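Local coordinates for putative uncharacterized protein (Coprinopsis cinerea, PDB 3W9A) that is probably a polysaccharide-cleaving enzyme, being the catalytic beta-jelly-roll domain of a fungal glycoside hydrolase of family 131, at residues A[101-106]-A[152-157]; A[61-66]-A[212-217]; A[92-97]-A[163-168]. All coordinates share one frame; numbering follows the deposited sequence.

Interaction 1 (A[101-106]-A[152-157]); sequences KRTNTN and TADTWF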
ATOM      1  N   LYS A 101       5.777   6.578  -0.901  1.00 12.12           N
ATOM      2  CA  LYS A 101       6.886   7.434  -0.495  1.00 12.10           C
ATOM      3  C   LYS A 101       6.624   8.112   0.825  1.00 12.31           C
ATOM      4  O   LYS A 101       5.491   8.115   1.342  1.00 11.73           O
ATOM      5  CB  LYS A 101       7.168   8.517  -1.531  1.00 12.53           C
ATOM      6  CG  LYS A 101       6.174   9.673  -1.516  1.00 12.94           C
ATOM      7  CD  LYS A 101       6.813  10.976  -1.961  1.00 13.30           C
ATOM      8  CE  LYS A 101       5.842  12.126  -1.814  1.00 13.03           C
ATOM      9  NZ  LYS A 101       6.406  13.369  -2.399  1.00 13.34           N
ATOM     10  N   ARG A 102       7.692   8.713   1.342  1.00 12.33           N
ATOM     11  CA  ARG A 102       7.618   9.614   2.486  1.00 12.71           C
ATOM     12  C   ARG A 102       8.234  10.945   2.099  1.00 12.44           C
ATOM     13  O   ARG A 102       8.882  11.048   1.057  1.00 12.56           O
ATOM     14  CB  ARG A 102       8.355   9.021   3.686  1.00 12.71           C
ATOM     15  CG  ARG A 102       9.855   8.835   3.503  1.00 12.71           C
ATOM     16  CD  ARG A 102      10.503   8.725   4.869  1.00 12.71           C
ATOM     17  NE  ARG A 102      11.940   8.895   4.835  1.00 12.16           N
ATOM     18  CZ  ARG A 102      12.590  10.006   5.189  1.00 12.09           C
ATOM     19  NH1 ARG A 102      11.941  11.101   5.573  1.00 11.90           N
ATOM     20  NH2 ARG A 102      13.918  10.019   5.150  1.00 11.85           N
ATOM     21  N   THR A 103       8.021  11.962   2.928  1.00 12.46           N
ATOM     22  CA  THR A 103       8.748  13.231   2.794  1.00 12.10           C
ATOM     23  C   THR A 103       9.530  13.463   4.073  1.00 11.86           C
ATOM     24  O   THR A 103       9.652  12.569   4.917  1.00 10.99           O
ATOM     25  CB  THR A 103       7.798  14.419   2.516  1.00 12.55           C
ATOM     26  OG1 THR A 103       6.965  14.688   3.659  1.00 12.28           O
ATOM     27  CG2 THR A 103       6.924  14.145   1.296  1.00 12.70           C
ATOM     28  N   ASN A 104      10.077  14.662   4.211  1.00 11.94           N
ATOM     29  CA  ASN A 104      10.688  15.076   5.458  1.00 12.31           C
ATOM     30  C   ASN A 104       9.668  15.562   6.481  1.00 12.22           C
ATOM     31  O   ASN A 104       9.950  15.590   7.677  1.00 11.85           O
ATOM     32  CB  ASN A 104      11.723  16.145   5.167  1.00 13.18           C
ATOM     33  CG  ASN A 104      13.031  15.559   4.673  1.00 14.23           C
ATOM     34  OD1 ASN A 104      13.380  14.415   4.985  1.00 15.91           O
ATOM     35  ND2 ASN A 104      13.766  16.338   3.931  1.00 14.86           N
ATOM     36  N   THR A 105       8.477  15.929   6.016  1.00 12.47           N
ATOM     37  CA  THR A 105       7.380  16.340   6.921  1.00 13.06           C
ATOM     38  C   THR A 105       6.651  15.120   7.474  1.00 13.09           C
ATOM     39  O   THR A 105       6.336  14.198   6.722  1.00 13.36           O
ATOM     40  CB  THR A 105       6.388  17.250   6.198  1.00 13.23           C
ATOM     41  OG1 THR A 105       7.087  18.361   5.635  1.00 14.28           O
ATOM     42  CG2 THR A 105       5.333  17.777   7.138  1.00 13.68           C
ATOM     43  N   ASN A 106       6.377  15.126   8.784  1.00 13.07           N
ATOM     44  CA  ASN A 106       5.742  14.012   9.467  1.00 13.04           C
ATOM     45  C   ASN A 106       6.372  12.684   9.034  1.00 12.95           C
ATOM     46  O   ASN A 106       5.675  11.732   8.696  1.00 12.76           O
ATOM     47  CB  ASN A 106       4.224  13.994   9.198  1.00 13.60           C
ATOM     48  CG  ASN A 106       3.508  15.190   9.804  1.00 13.65           C
ATOM     49  OD1 ASN A 106       3.936  15.732  10.829  1.00 13.73           O
ATOM     50  ND2 ASN A 106       2.404  15.584   9.195  1.00 13.37           N
ATOM     51  N   THR A 152      14.516   6.680   1.239  1.00 17.63           N
ATOM     52  CA  THR A 152      14.920   8.038   0.920  1.00 17.77           C
ATOM     53  C   THR A 152      13.706   8.955   0.808  1.00 17.80           C
ATOM     54  O   THR A 152      12.735   8.617   0.121  1.00 16.92           O
ATOM     55  CB  THR A 152      15.678   8.089  -0.420  1.00 18.11           C
ATOM     56  OG1 THR A 152      16.646   7.029  -0.482  1.00 19.95           O
ATOM     57  CG2 THR A 152      16.399   9.402  -0.568  1.00 18.89           C
ATOM     58  N   ALA A 153      13.779  10.116   1.461  1.00 16.29           N
ATOM     59  CA  ALA A 153      12.726  11.114   1.383  1.00 16.08           C
ATOM     60  C   ALA A 153      12.493  11.543  -0.063  1.00 16.04           C
ATOM     61  O   ALA A 153      13.434  11.721  -0.832  1.00 15.79           O
ATOM     62  CB  ALA A 153      13.059  12.333   2.251  1.00 16.02           C
ATOM     63  N   ASP A 154      11.218  11.661  -0.424  1.00 16.07           N
ATOM     64  CA  ASP A 154      10.768  12.099  -1.756  1.00 16.71           C
ATOM     65  C   ASP A 154      11.024  11.179  -2.947  1.00 15.70           C
ATOM     66  O   ASP A 154      10.630  11.490  -4.058  1.00 16.01           O
ATOM     67  CB  ASP A 154      11.225  13.535  -2.024  1.00 17.68           C
ATOM     68  CG  ASP A 154      10.464  14.532  -1.157  1.00 18.93           C
ATOM     69  OD1 ASP A 154      11.067  15.083  -0.225  1.00 20.40           O
ATOM     70  OD2 ASP A 154       9.235  14.701  -1.361  1.00 20.63           O
ATOM     71  N   THR A 155      11.634  10.032  -2.712  1.00 15.00           N
ATOM     72  CA  THR A 155      11.773   9.032  -3.748  1.00 14.77           C
ATOM     73  C   THR A 155      10.500   8.185  -3.823  1.00 13.67           C
ATOM     74  O   THR A 155       9.958   7.781  -2.797  1.00 13.88           O
ATOM     75  CB  THR A 155      13.007   8.175  -3.468  1.00 15.18           C
ATOM     76  OG1 THR A 155      14.160   9.035  -3.440  1.00 16.13           O
ATOM     77  CG2 THR A 155      13.178   7.127  -4.524  1.00 15.14           C
ATOM     78  N   TRP A 156       9.993   7.949  -5.029  1.00 12.94           N
ATOM     79  CA  TRP A 156       8.763   7.170  -5.176  1.00 12.47           C
ATOM     80  C   TRP A 156       9.178   5.742  -5.399  1.00 12.80           C
ATOM     81  O   TRP A 156       9.878   5.450  -6.346  1.00 13.79           O
ATOM     82  CB  TRP A 156       7.875   7.683  -6.314  1.00 11.82           C
ATOM     83  CG  TRP A 156       6.907   8.727  -5.883  1.00 11.73           C
ATOM     84  CD1 TRP A 156       7.012  10.099  -6.047  1.00 11.59           C
ATOM     85  CD2 TRP A 156       5.670   8.506  -5.184  1.00 11.63           C
ATOM     86  NE1 TRP A 156       5.912  10.716  -5.505  1.00 11.69           N
ATOM     87  CE2 TRP A 156       5.080   9.769  -4.964  1.00 11.49           C
ATOM     88  CE3 TRP A 156       5.009   7.357  -4.713  1.00 11.48           C
ATOM     89  CZ2 TRP A 156       3.852   9.918  -4.298  1.00 11.77           C
ATOM     90  CZ3 TRP A 156       3.777   7.508  -4.061  1.00 11.41           C
ATOM     91  CH2 TRP A 156       3.216   8.775  -3.861  1.00 11.58           C
ATOM     92  N   PHE A 157       8.775   4.868  -4.486  1.00 13.13           N
ATOM     93  CA  PHE A 157       9.097   3.461  -4.548  1.00 12.88           C
ATOM     94  C   PHE A 157       7.921   2.695  -5.108  1.00 12.81           C
ATOM     95  O   PHE A 157       6.823   2.670  -4.518  1.00 13.46           O
ATOM     96  CB  PHE A 157       9.500   2.966  -3.167  1.00 12.90           C
ATOM     97  CG  PHE A 157      10.792   3.559  -2.687  1.00 12.97           C
ATOM     98  CD1 PHE A 157      12.018   3.007  -3.085  1.00 12.83           C
ATOM     99  CD2 PHE A 157      10.797   4.690  -1.872  1.00 12.62           C
ATOM    100  CE1 PHE A 157      13.214   3.563  -2.659  1.00 12.89           C
ATOM    101  CE2 PHE A 157      11.992   5.246  -1.437  1.00 12.93           C
ATOM    102  CZ  PHE A 157      13.202   4.683  -1.826  1.00 12.72           C
TER
HETATM  103  O   HOH W   1       4.960  13.513  -5.060  1.00 16.16           O
HETATM  104  O   HOH W   2       8.190  13.104  -4.647  1.00 23.36           O
HETATM  105  O   HOH W   3      10.078   8.165  -0.068  1.00 10.22           O
HETATM  106  O   HOH W   4      10.338  16.680   1.870  1.00 22.44           O
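K101 lays its aliphatic chain over one face of the W156 indole and carries its amine on to D154. CG sits above the six-membered ring, 3.6 Å from its centroid and 12° off the normal, while CD lies over the NE1 side. The first torsion (chi1 76°) sets CG between the backbone N and the carbonyl carbon, and from there the extended chain takes K101 NZ past the indole to D154 OD2, a salt bridge of 3.3 Å whose hydrogen bond is weak. Two waters help hold the ammonium: one accepts from both K101 NZ and W156 NE1, the other joins K101 NZ to the carbonyl O of D154. Without the indole, as with an alanine at W156, the K101 methylenes would probably lose their flat support and the shared water one of its donors.

D154 stands in a type II turn running from T152 to T155, and its backbone N donates to R102 O at 2.8 Å, nearly straight at 162°. Beside it, A153 CB rests 3.5 Å above the plane of the R102 guanidinium, toward the rim; that group is anchored elsewhere, with NE donating to the carbonyl O of F151. The contact thus joins the loop leaving strand 93-101 to the turn entering strand 157-164, and strand 213-224 backs it: Y216 meets K101 in a cation-pi contact and packs on W156.

Interaction 2 (A[61-66]-A[212-217]); sequences GLKVTI and PEDWYV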
ATOM      1  N   GLY A  61      -2.788  11.505  -5.701  1.00 13.30           N
ATOM      2  CA  GLY A  61      -2.376  10.441  -4.771  1.00 12.35           C
ATOM      3  C   GLY A  61      -3.008  10.585  -3.382  1.00 11.58           C
ATOM      4  O   GLY A  61      -3.704  11.557  -3.084  1.00 11.36           O
ATOM      5  N   LEU A  62      -2.757   9.598  -2.530  1.00 10.79           N
ATOM      6  CA  LEU A  62      -3.326   9.557  -1.198  1.00 10.35           C
ATOM      7  C   LEU A  62      -2.255   9.784  -0.157  1.00 10.58           C
ATOM      8  O   LEU A  62      -1.236   9.087  -0.154  1.00 10.70           O
ATOM      9  CB  LEU A  62      -3.969   8.205  -0.959  1.00  9.88           C
ATOM     10  CG  LEU A  62      -4.592   7.974   0.411  1.00  9.64           C
ATOM     11  CD1 LEU A  62      -5.862   8.800   0.600  1.00  9.57           C
ATOM     12  CD2 LEU A  62      -4.909   6.501   0.573  1.00  9.70           C
ATOM     13  N   LYS A  63      -2.468  10.769   0.709  1.00 10.94           N
ATOM     14  CA  LYS A  63      -1.652  10.912   1.921  1.00 11.16           C
ATOM     15  C   LYS A  63      -2.336  10.151   3.034  1.00 10.90           C
ATOM     16  O   LYS A  63      -3.459  10.468   3.401  1.00 10.89           O
ATOM     17  CB  LYS A  63      -1.515  12.377   2.349  1.00 11.61           C
ATOM     18  CG  LYS A  63      -0.406  12.577   3.379  1.00 12.00           C
ATOM     19  CD  LYS A  63      -0.521  13.838   4.243  1.00 12.42           C
ATOM     20  CE  LYS A  63      -1.098  15.039   3.573  1.00 12.92           C
ATOM     21  NZ  LYS A  63      -0.890  16.301   4.362  1.00 12.90           N
ATOM     22  N   VAL A  64      -1.659   9.153   3.582  1.00 11.11           N
ATOM     23  CA  VAL A  64      -2.210   8.354   4.675  1.00 11.19           C
ATOM     24  C   VAL A  64      -1.580   8.886   5.938  1.00 11.11           C
ATOM     25  O   VAL A  64      -0.378   8.865   6.052  1.00 10.84           O
ATOM     26  CB  VAL A  64      -1.870   6.852   4.464  1.00 11.12           C
ATOM     27  CG1 VAL A  64      -2.090   6.047   5.732  1.00 11.35           C
ATOM     28  CG2 VAL A  64      -2.677   6.290   3.300  1.00 11.18           C
ATOM     29  N   THR A  65      -2.388   9.358   6.886  1.00 11.56           N
ATOM     30  CA  THR A  65      -1.855   9.875   8.143  1.00 11.92           C
ATOM     31  C   THR A  65      -2.280   9.034   9.349  1.00 12.27           C
ATOM     32  O   THR A  65      -3.469   8.775   9.562  1.00 12.29           O
ATOM     33  CB  THR A  65      -2.260  11.366   8.372  1.00 11.92           C
ATOM     34  OG1 THR A  65      -1.744  12.186   7.319  1.00 11.70           O
ATOM     35  CG2 THR A  65      -1.732  11.898   9.725  1.00 12.13           C
ATOM     36  N   ILE A  66      -1.298   8.651  10.162  1.00 12.58           N
ATOM     37  CA  ILE A  66      -1.554   8.071  11.473  1.00 13.27           C
ATOM     38  C   ILE A  66      -1.151   9.045  12.577  1.00 13.47           C
ATOM     39  O   ILE A  66      -0.101   9.685  12.513  1.00 13.19           O
ATOM     40  CB  ILE A  66      -0.853   6.709  11.657  1.00 13.95           C
ATOM     41  CG1 ILE A  66       0.643   6.810  11.324  1.00 14.35           C
ATOM     42  CG2 ILE A  66      -1.567   5.645  10.826  1.00 13.95           C
ATOM     43  CD1 ILE A  66       1.476   5.597  11.684  1.00 14.80           C
ATOM     44  N   PRO A 212       2.658  12.983  14.387  1.00 12.86           N
ATOM     45  CA  PRO A 212       2.025  12.142  13.364  1.00 12.57           C
ATOM     46  C   PRO A 212       2.991  11.708  12.283  1.00 12.54           C
ATOM     47  O   PRO A 212       4.072  12.283  12.148  1.00 12.48           O
ATOM     48  CB  PRO A 212       0.915  13.038  12.781  1.00 13.08           C
ATOM     49  CG  PRO A 212       0.826  14.226  13.678  1.00 13.07           C
ATOM     50  CD  PRO A 212       2.155  14.367  14.347  1.00 13.20           C
ATOM     51  N   GLU A 213       2.605  10.672  11.535  1.00 12.73           N
ATOM     52  CA  GLU A 213       3.325  10.221  10.353  1.00 12.48           C
ATOM     53  C   GLU A 213       2.467  10.379   9.098  1.00 12.26           C
ATOM     54  O   GLU A 213       1.264  10.112   9.134  1.00 12.28           O
ATOM     55  CB  GLU A 213       3.662   8.738  10.462  1.00 12.60           C
ATOM     56  CG  GLU A 213       4.516   8.354  11.649  1.00 12.64           C
ATOM     57  CD  GLU A 213       5.063   6.939  11.535  1.00 12.43           C
ATOM     58  OE1 GLU A 213       4.586   6.182  10.660  1.00 12.12           O
ATOM     59  OE2 GLU A 213       5.969   6.579  12.326  1.00 12.15           O
ATOM     60  N   ASP A 214       3.085  10.810   7.996  1.00 12.05           N
ATOM     61  CA  ASP A 214       2.449  10.795   6.679  1.00 11.71           C
ATOM     62  C   ASP A 214       3.149   9.763   5.813  1.00 11.79           C
ATOM     63  O   ASP A 214       4.382   9.693   5.772  1.00 11.78           O
ATOM     64  CB  ASP A 214       2.530  12.159   5.991  1.00 11.89           C
ATOM     65  CG  ASP A 214       1.830  13.267   6.770  1.00 11.71           C
ATOM     66  OD1 ASP A 214       0.812  13.019   7.423  1.00 12.21           O
ATOM     67  OD2 ASP A 214       2.315  14.400   6.708  1.00 11.39           O
ATOM     68  N   TRP A 215       2.349   8.958   5.129  1.00 11.30           N
ATOM     69  CA  TRP A 215       2.817   8.074   4.081  1.00 11.26           C
ATOM     70  C   TRP A 215       2.020   8.461   2.844  1.00 11.47           C
ATOM     71  O   TRP A 215       0.847   8.839   2.958  1.00 11.50           O
ATOM     72  CB  TRP A 215       2.521   6.617   4.455  1.00 11.23           C
ATOM     73  CG  TRP A 215       3.264   6.114   5.667  1.00 11.31           C
ATOM     74  CD1 TRP A 215       3.061   6.470   6.973  1.00 11.42           C
ATOM     75  CD2 TRP A 215       4.298   5.132   5.674  1.00 11.27           C
ATOM     76  NE1 TRP A 215       3.940   5.805   7.777  1.00 11.55           N
ATOM     77  CE2 TRP A 215       4.709   4.969   7.006  1.00 11.39           C
ATOM     78  CE3 TRP A 215       4.935   4.399   4.675  1.00 11.18           C
ATOM     79  CZ2 TRP A 215       5.698   4.076   7.374  1.00 11.12           C
ATOM     80  CZ3 TRP A 215       5.957   3.531   5.041  1.00 11.21           C
ATOM     81  CH2 TRP A 215       6.318   3.373   6.376  1.00 11.19           C
ATOM     82  N   TYR A 216       2.644   8.407   1.674  1.00 11.65           N
ATOM     83  CA  TYR A 216       1.946   8.706   0.434  1.00 11.85           C
ATOM     84  C   TYR A 216       1.848   7.463  -0.430  1.00 11.96           C
ATOM     85  O   TYR A 216       2.804   6.688  -0.554  1.00 10.81           O
ATOM     86  CB  TYR A 216       2.631   9.839  -0.319  1.00 12.43           C
ATOM     87  CG  TYR A 216       2.762  11.135   0.473  1.00 13.56           C
ATOM     88  CD1 TYR A 216       1.993  12.250   0.161  1.00 13.72           C
ATOM     89  CD2 TYR A 216       3.672  11.248   1.528  1.00 14.00           C
ATOM     90  CE1 TYR A 216       2.127  13.441   0.853  1.00 13.98           C
ATOM     91  CE2 TYR A 216       3.791  12.428   2.239  1.00 13.87           C
ATOM     92  CZ  TYR A 216       3.024  13.516   1.896  1.00 14.28           C
ATOM     93  OH  TYR A 216       3.148  14.686   2.602  1.00 14.61           O
ATOM     94  N   VAL A 217       0.676   7.265  -1.018  1.00 12.28           N
ATOM     95  CA  VAL A 217       0.385   6.042  -1.777  1.00 12.91           C
ATOM     96  C   VAL A 217      -0.254   6.439  -3.093  1.00 12.96           C
ATOM     97  O   VAL A 217      -1.162   7.271  -3.101  1.00 13.56           O
ATOM     98  CB  VAL A 217      -0.605   5.134  -1.018  1.00 13.18           C
ATOM     99  CG1 VAL A 217      -0.993   3.918  -1.855  1.00 13.42           C
ATOM    100  CG2 VAL A 217      -0.037   4.718   0.322  1.00 13.19           C
TER
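K63 runs alongside Y216, pointing the same way, and sets CG over one face of the phenol ring, 4.0 Å from its centroid and displaced toward the rim. The next carbon, K63 CD, packs 3.5 Å from D214 CG; beyond it a bend at chi3 (-34°) turns CE and NZ, and NZ stays beyond salt-bridge distance of OD2. On the same face T65 OG1 donates to D214 OD1 at 2.7 Å, reaching its anti side 30° out of the carboxylate plane, while D214 OD2 takes a bond from N106.

The other face is mostly apolar, with L62, V64, I66, W215 and V217. E213 interrupts it: I66 CD1 touches its OE1, and E213 OE1 also accepts from W215 NE1 at 3.0 Å, close to the ring plane. OE2 of this buried carboxylate is met by R205, H114 and the backbone N of D109.

Between the two faces, six backbone bonds join L62 to V217, V64 to W215 and I66 to E213 in antiparallel register. Strand 61-66 has strand 44-47 along its other edge, and the face bearing V64 and I66 packs on strands 77-83 and 203-205 of the second sheet.

Interaction 3 (A[92-97]-A[163-168]); sequences GNLFYH and IDFTAK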
ATOM      1  N   GLY A  92      -5.042 -17.839  -9.114  1.00 13.36           N
ATOM      2  CA  GLY A  92      -4.127 -17.666 -10.220  1.00 13.22           C
ATOM      3  C   GLY A  92      -2.911 -16.871  -9.818  1.00 13.26           C
ATOM      4  O   GLY A  92      -2.537 -16.851  -8.648  1.00 13.84           O
ATOM      5  N   ASN A  93      -2.303 -16.217 -10.796  1.00 13.13           N
ATOM      6  CA  ASN A  93      -1.150 -15.360 -10.579  1.00 13.63           C
ATOM      7  C   ASN A  93      -1.575 -13.908 -10.764  1.00 12.80           C
ATOM      8  O   ASN A  93      -1.978 -13.501 -11.844  1.00 13.37           O
ATOM      9  CB  ASN A  93      -0.026 -15.766 -11.550  1.00 14.50           C
ATOM     10  CG  ASN A  93       1.216 -14.904 -11.432  1.00 14.79           C
ATOM     11  OD1 ASN A  93       1.523 -14.345 -10.376  1.00 14.84           O
ATOM     12  ND2 ASN A  93       1.961 -14.827 -12.515  1.00 14.98           N
ATOM     13  N   LEU A  94      -1.524 -13.132  -9.686  1.00 12.30           N
ATOM     14  CA  LEU A  94      -1.972 -11.737  -9.715  1.00 11.54           C
ATOM     15  C   LEU A  94      -0.876 -10.831  -9.219  1.00 10.78           C
ATOM     16  O   LEU A  94      -0.019 -11.234  -8.448  1.00 10.70           O
ATOM     17  CB  LEU A  94      -3.227 -11.515  -8.836  1.00 11.63           C
ATOM     18  CG  LEU A  94      -4.461 -12.354  -9.176  1.00 12.18           C
ATOM     19  CD1 LEU A  94      -5.591 -12.135  -8.191  1.00 12.28           C
ATOM     20  CD2 LEU A  94      -4.924 -12.064 -10.603  1.00 12.29           C
ATOM     21  N   PHE A  95      -0.951  -9.586  -9.648  1.00 10.30           N
ATOM     22  CA  PHE A  95       0.084  -8.611  -9.372  1.00 10.25           C
ATOM     23  C   PHE A  95      -0.549  -7.449  -8.658  1.00  9.69           C
ATOM     24  O   PHE A  95      -1.448  -6.788  -9.189  1.00  9.01           O
ATOM     25  CB  PHE A  95       0.759  -8.183 -10.676  1.00 10.15           C
ATOM     26  CG  PHE A  95       1.431  -9.322 -11.389  1.00 10.68           C
ATOM     27  CD1 PHE A  95       0.712 -10.161 -12.232  1.00 10.80           C
ATOM     28  CD2 PHE A  95       2.782  -9.590 -11.175  1.00 11.23           C
ATOM     29  CE1 PHE A  95       1.342 -11.222 -12.869  1.00 11.00           C
ATOM     30  CE2 PHE A  95       3.407 -10.652 -11.811  1.00 11.14           C
ATOM     31  CZ  PHE A  95       2.690 -11.461 -12.660  1.00 11.08           C
ATOM     32  N   TYR A  96      -0.093  -7.227  -7.435  1.00  9.66           N
ATOM     33  CA  TYR A  96      -0.674  -6.194  -6.600  1.00  9.76           C
ATOM     34  C   TYR A  96       0.246  -4.989  -6.690  1.00 10.14           C
ATOM     35  O   TYR A  96       1.346  -5.003  -6.109  1.00 10.17           O
ATOM     36  CB  TYR A  96      -0.772  -6.664  -5.152  1.00  9.56           C
ATOM     37  CG  TYR A  96      -1.938  -7.553  -4.784  1.00  9.36           C
ATOM     38  CD1 TYR A  96      -2.219  -8.712  -5.487  1.00  9.22           C
ATOM     39  CD2 TYR A  96      -2.758  -7.228  -3.689  1.00  9.18           C
ATOM     40  CE1 TYR A  96      -3.280  -9.530  -5.120  1.00  9.26           C
ATOM     41  CE2 TYR A  96      -3.808  -8.035  -3.316  1.00  9.24           C
ATOM     42  CZ  TYR A  96      -4.067  -9.192  -4.025  1.00  9.23           C
ATOM     43  OH  TYR A  96      -5.126  -9.982  -3.628  1.00  9.25           O
ATOM     44  N   HIS A  97      -0.191  -3.967  -7.415  1.00 10.12           N
ATOM     45  CA  HIS A  97       0.653  -2.791  -7.665  1.00 10.44           C
ATOM     46  C   HIS A  97       0.375  -1.663  -6.691  1.00 10.58           C
ATOM     47  O   HIS A  97      -0.784  -1.412  -6.304  1.00 10.72           O
ATOM     48  CB  HIS A  97       0.401  -2.218  -9.046  1.00 10.53           C
ATOM     49  CG  HIS A  97       0.907  -3.053 -10.171  1.00 11.09           C
ATOM     50  ND1 HIS A  97       2.021  -2.709 -10.901  1.00 11.32           N
ATOM     51  CD2 HIS A  97       0.431  -4.193 -10.724  1.00 11.33           C
ATOM     52  CE1 HIS A  97       2.216  -3.606 -11.851  1.00 11.64           C
ATOM     53  NE2 HIS A  97       1.273  -4.523 -11.759  1.00 11.58           N
ATOM     54  N   ILE A 163       2.059 -12.560  -6.926  1.00 13.06           N
ATOM     55  CA  ILE A 163       1.513 -13.596  -6.057  1.00 13.31           C
ATOM     56  C   ILE A 163       0.963 -14.735  -6.913  1.00 13.73           C
ATOM     57  O   ILE A 163       0.112 -14.518  -7.786  1.00 13.68           O
ATOM     58  CB  ILE A 163       0.413 -13.055  -5.111  1.00 13.43           C
ATOM     59  CG1 ILE A 163       0.953 -11.865  -4.295  1.00 13.53           C
ATOM     60  CG2 ILE A 163      -0.058 -14.145  -4.168  1.00 13.44           C
ATOM     61  CD1 ILE A 163      -0.094 -11.122  -3.488  1.00 13.47           C
ATOM     62  N   ASP A 164       1.506 -15.931  -6.694  1.00 14.03           N
ATOM     63  CA  ASP A 164       0.993 -17.156  -7.313  1.00 14.33           C
ATOM     64  C   ASP A 164       0.158 -17.846  -6.251  1.00 13.87           C
ATOM     65  O   ASP A 164       0.696 -18.469  -5.332  1.00 13.72           O
ATOM     66  CB  ASP A 164       2.152 -18.045  -7.760  1.00 15.42           C
ATOM     67  CG  ASP A 164       1.697 -19.265  -8.552  1.00 16.01           C
ATOM     68  OD1 ASP A 164       2.515 -19.774  -9.339  1.00 17.15           O
ATOM     69  OD2 ASP A 164       0.551 -19.725  -8.389  1.00 15.80           O
ATOM     70  N   PHE A 165      -1.162 -17.702  -6.357  1.00 13.61           N
ATOM     71  CA  PHE A 165      -2.080 -18.236  -5.357  1.00 13.36           C
ATOM     72  C   PHE A 165      -2.258 -19.765  -5.476  1.00 13.52           C
ATOM     73  O   PHE A 165      -2.736 -20.395  -4.558  1.00 12.81           O
ATOM     74  CB  PHE A 165      -3.440 -17.501  -5.436  1.00 12.83           C
ATOM     75  CG  PHE A 165      -3.366 -16.068  -4.998  1.00 12.91           C
ATOM     76  CD1 PHE A 165      -3.369 -15.744  -3.647  1.00 13.05           C
ATOM     77  CD2 PHE A 165      -3.266 -15.040  -5.921  1.00 12.45           C
ATOM     78  CE1 PHE A 165      -3.295 -14.422  -3.224  1.00 12.88           C
ATOM     79  CE2 PHE A 165      -3.186 -13.722  -5.505  1.00 12.81           C
ATOM     80  CZ  PHE A 165      -3.202 -13.408  -4.151  1.00 12.80           C
ATOM     81  N   THR A 166      -1.853 -20.341  -6.604  1.00 14.57           N
ATOM     82  CA  THR A 166      -1.942 -21.784  -6.836  1.00 15.51           C
ATOM     83  C   THR A 166      -0.725 -22.507  -6.217  1.00 16.06           C
ATOM     84  O   THR A 166      -0.874 -23.418  -5.409  1.00 16.69           O
ATOM     85  CB  THR A 166      -2.016 -22.048  -8.347  1.00 15.68           C
ATOM     86  OG1 THR A 166      -3.045 -21.216  -8.918  1.00 16.17           O
ATOM     87  CG2 THR A 166      -2.277 -23.525  -8.640  1.00 15.64           C
ATOM     88  N   ALA A 167       0.475 -22.082  -6.578  1.00 16.24           N
ATOM     89  CA  ALA A 167       1.694 -22.648  -5.994  1.00 16.54           C
ATOM     90  C   ALA A 167       1.939 -22.152  -4.571  1.00 17.41           C
ATOM     91  O   ALA A 167       2.757 -22.711  -3.845  1.00 17.23           O
ATOM     92  CB  ALA A 167       2.891 -22.337  -6.878  1.00 16.37           C
ATOM     93  N   LYS A 168       1.225 -21.105  -4.162  1.00 18.93           N
ATOM     94  CA  LYS A 168       1.384 -20.508  -2.826  1.00 18.87           C
ATOM     95  C   LYS A 168       2.778 -19.900  -2.656  1.00 17.21           C
ATOM     96  O   LYS A 168       3.496 -20.166  -1.693  1.00 16.84           O
ATOM     97  CB  LYS A 168       1.017 -21.508  -1.712  1.00 21.26           C
ATOM     98  CG  LYS A 168      -0.488 -21.735  -1.598  1.00 23.42           C
ATOM     99  CD  LYS A 168      -0.851 -22.980  -0.805  1.00 26.25           C
ATOM    100  CE  LYS A 168      -0.432 -22.898   0.658  1.00 28.39           C
ATOM    101  NZ  LYS A 168      -1.332 -22.024   1.462  1.00 30.66           N
TER
HETATM  102  O   HOH W   5      -5.085 -20.218  -7.650  1.00 11.61           O
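I163 and F165 approach Y96 from different directions. The CD1 methyl of I163 comes over one face of the phenol, 4.1 Å from the ring centroid and 24° off its normal. F165 meets the same tyrosine at roughly a right angle: F165 CZ lies 4.0 Å from Y96 CE1, and CE1 falls in the plane of the phenylalanine ring, at its edge. L94 also crosses F165 at about a right angle, bringing CB to the ring edge, with L94 CD1 3.9 Å from F165 CE2. With CG anti to its own carbonyl carbon (chi1 -68°), the F165 ring is aimed with its far rim toward L94 and Y96, and I163 CG2 lies over the centre of one face. The tyrosine hydroxyl is tied outside this group, to the carbonyl O of L89.

L94 and I163 form an antiparallel hydrogen-bonded pair with both N-H...O bonds made, and F165 N donates 2.8 Å to G92 O just as strand 157-164 ends. There D164 OD2 accepts from A167 N at 3.0 Å, an Asx motif, with a weak bond from T166 N. A water links G92 N to T166 OG1.

L94, Y96 and I163 point to the same side of their sheet, and Y96 continues onto F199 and F119 of the opposing one: aromatic and aliphatic packing between two antiparallel sheets, as in the beta-jelly roll of this domain.

From the N terminus, strand 61-66 comes first, and its pairing with 212-217 closes the longest loop, spanning 145 residues. Both other contacts fall inside it. Interaction 3 joins 92-97, the start of strand 93-101, to 163-168; interaction 1 joins 101-106, at the end of that strand, to 152-157, so it nests within interaction 3. These two lie at opposite ends of the paired strands 93-101 and 157-164, their centres about 28 Å apart. Interactions 1 and 2 touch directly, where K101 O meets Y216 N. Strand 213-224, beside both 61-66 and 93-101, places interactions 2 and 3 in one sheet of the jelly roll, with interaction 1 in the loops at its end.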